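Local coordinates for periplasmic binding protein (Veillonella parvula, PDB 4N01) that probably binds a small solute or metal-chelate complex in the periplasm and delivers it to a membrane transporter for uptake, at residues T167-M172 with A190-T195. Numbering follows the deposited sequence. Where two conformers were deposited one is given.
Sequences TNFSDM and ADQRKT
Gln-192 meets Phe-169 through its aliphatic root: CB of Gln-192 lies 3.6 Å from both CZ and CE1 of Phe-169, at the far end of the ring. The approach is oblique to the ring plane. CG of Gln-192 follows more loosely, 4.0 Å from Phe-169 CE1, and a bend at chi2 (-56°) then turns the amide away, leaving hydrocarbon alone to make this half of the contact. The same side chain also touches Val-321 of helix 320-332.

One residue on, Arg-193 reaches back with a chain extended from CG to NE and presents the flat side of its guanidinium to the ring's edge. CD2 of Phe-169 stands 3.4 Å above the guanidinium plane, displaced toward its rim, and the two planes are 79° apart. NH1 of Arg-193, 3.7 Å from Phe-169 CD2, lies near the ring plane, so the charge meets ring edge. A salt bridge from NH1 to Glu-166, just before 167-172, holds the group there.

Cutting Phe-169 back to an alanine would probably open a gap at this point of the helix pair, leaving Gln-192 CB and the guanidinium face without their shared partner.

With CA atoms of Phe-169 and Gln-192 8.8 Å apart and no hydrogen bond across, the packing between these two segments rests on one aromatic side chain; its contact with Val-189, and that of Met-172 with Trp-188, extend the interface of consecutive helices 165-178 and 182-203. The latter lies in sequence between the strands of the two parallel sheets, consistent with the long lobe-connecting helix of the chelatase-like class of periplasmic binding proteins.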
loop_
_atom_site.group_PDB
_atom_site.type_symbol
_atom_site.label_atom_id
_atom_site.label_comp_id
_atom_site.label_asym_id
_atom_site.label_seq_id
_atom_site.Cartn_x
_atom_site.Cartn_y
_atom_site.Cartn_z
ATOM N N THR A 167 -8.935 -7.738 3.088
ATOM C CA THR A 167 -9.344 -6.410 3.564
ATOM C C THR A 167 -9.287 -5.379 2.432
ATOM O O THR A 167 -10.185 -4.550 2.282
ATOM C CB THR A 167 -8.421 -5.923 4.697
ATOM O OG1 THR A 167 -8.209 -6.993 5.624
ATOM C CG2 THR A 167 -9.045 -4.709 5.412
ATOM N N ASN A 168 -8.216 -5.428 1.650
ATOM C CA ASN A 168 -8.036 -4.557 0.482
ATOM C C ASN A 168 -9.138 -4.794 -0.556
ATOM O O ASN A 168 -9.650 -3.842 -1.160
ATOM C CB ASN A 168 -6.642 -4.838 -0.114
ATOM C CG ASN A 168 -6.116 -3.720 -1.027
ATOM O OD1 ASN A 168 -4.897 -3.510 -1.116
ATOM N ND2 ASN A 168 -7.010 -3.033 -1.729
ATOM N N PHE A 169 -9.517 -6.056 -0.760
ATOM C CA PHE A 169 -10.606 -6.375 -1.690
ATOM C C PHE A 169 -11.914 -5.758 -1.194
ATOM O O PHE A 169 -12.644 -5.149 -1.969
ATOM C CB PHE A 169 -10.784 -7.890 -1.841
ATOM C CG PHE A 169 -9.704 -8.565 -2.651
ATOM C CD1 PHE A 169 -8.833 -7.826 -3.446
ATOM C CD2 PHE A 169 -9.571 -9.951 -2.623
ATOM C CE1 PHE A 169 -7.851 -8.459 -4.202
ATOM C CE2 PHE A 169 -8.595 -10.591 -3.373
ATOM C CZ PHE A 169 -7.731 -9.844 -4.169
ATOM N N SER A 170 -12.188 -5.920 0.098
ATOM C CA SER A 170 -13.405 -5.377 0.689
ATOM C C SER A 170 -13.437 -3.857 0.585
ATOM O O SER A 170 -14.480 -3.281 0.312
ATOM C CB SER A 170 -13.567 -5.821 2.145
ATOM O OG SER A 170 -13.749 -7.226 2.225
ATOM N N ASP A 171 -12.287 -3.218 0.795
ATOM C CA ASP A 171 -12.168 -1.757 0.676
ATOM C C ASP A 171 -12.493 -1.295 -0.738
ATOM O O ASP A 171 -13.165 -0.271 -0.931
ATOM C CB ASP A 171 -10.758 -1.273 1.015
ATOM C CG ASP A 171 -10.436 -1.355 2.499
ATOM O OD1 ASP A 171 -11.368 -1.317 3.346
ATOM O OD2 ASP A 171 -9.227 -1.442 2.816
HETATM N N MSE A 172 -12.004 -2.030 -1.734
HETATM C CA MSE A 172 -12.301 -1.679 -3.120
HETATM C C MSE A 172 -13.796 -1.789 -3.390
HETATM O O MSE A 172 -14.373 -0.948 -4.075
HETATM C CB MSE A 172 -11.509 -2.553 -4.093
HETATM C CG MSE A 172 -10.039 -2.127 -4.219
HETATM SE SE MSE A 172 -9.877 -0.415 -5.175
HETATM C CE MSE A 172 -9.845 -1.092 -6.989
ATOM N N ALA A 190 -12.724 -9.876 -8.765
ATOM C CA ALA A 190 -12.822 -11.193 -9.402
ATOM C C ALA A 190 -11.565 -11.513 -10.206
ATOM O O ALA A 190 -11.037 -12.634 -10.146
ATOM C CB ALA A 190 -14.052 -11.263 -10.297
ATOM N N ASP A 191 -11.085 -10.531 -10.961
ATOM C CA ASP A 191 -9.883 -10.723 -11.762
ATOM C C ASP A 191 -8.658 -10.950 -10.875
ATOM O O ASP A 191 -7.814 -11.793 -11.179
ATOM C CB ASP A 191 -9.667 -9.524 -12.682
ATOM C CG ASP A 191 -8.383 -9.619 -13.468
ATOM O OD1 ASP A 191 -8.334 -10.409 -14.439
ATOM O OD2 ASP A 191 -7.415 -8.903 -13.119
ATOM N N GLN A 192 -8.570 -10.216 -9.765
ATOM C CA GLN A 192 -7.441 -10.373 -8.856
ATOM C C GLN A 192 -7.441 -11.781 -8.283
ATOM O O GLN A 192 -6.383 -12.393 -8.147
ATOM C CB GLN A 192 -7.501 -9.352 -7.717
ATOM C CG GLN A 192 -7.457 -7.888 -8.172
ATOM C CD GLN A 192 -6.246 -7.562 -9.031
ATOM O OE1 GLN A 192 -6.361 -7.416 -10.248
ATOM N NE2 GLN A 192 -5.081 -7.435 -8.401
ATOM N N ARG A 193 -8.620 -12.303 -7.959
ATOM C CA ARG A 193 -8.708 -13.636 -7.361
ATOM C C ARG A 193 -8.268 -14.709 -8.342
ATOM O O ARG A 193 -7.627 -15.694 -7.955
ATOM C CB ARG A 193 -10.136 -13.962 -6.914
ATOM C CG ARG A 193 -10.657 -13.149 -5.758
ATOM C CD ARG A 193 -11.904 -13.784 -5.173
ATOM N NE ARG A 193 -12.551 -12.862 -4.246
ATOM C CZ ARG A 193 -12.143 -12.654 -3.001
ATOM N NH1 ARG A 193 -11.085 -13.321 -2.529
ATOM N NH2 ARG A 193 -12.790 -11.783 -2.231
ATOM N N LYS A 194 -8.650 -14.531 -9.605
ATOM C CA LYS A 194 -8.339 -15.493 -10.649
ATOM C C LYS A 194 -6.835 -15.556 -10.853
ATOM O O LYS A 194 -6.251 -16.644 -10.923
ATOM C CB LYS A 194 -9.023 -15.087 -11.954
ATOM C CG LYS A 194 -8.998 -16.142 -13.037
ATOM C CD LYS A 194 -9.844 -15.685 -14.219
ATOM C CE LYS A 194 -9.902 -16.746 -15.300
ATOM N NZ LYS A 194 -8.546 -17.048 -15.811
ATOM N N THR A 195 -6.209 -14.387 -10.942
ATOM C CA THR A 195 -4.753 -14.313 -11.073
ATOM C C THR A 195 -4.037 -14.890 -9.846
ATOM O O THR A 195 -3.056 -15.632 -9.988
ATOM C CB THR A 195 -4.280 -12.866 -11.320
ATOM O OG1 THR A 195 -4.804 -12.411 -12.569
ATOM C CG2 THR A 195 -2.756 -12.794 -11.357
#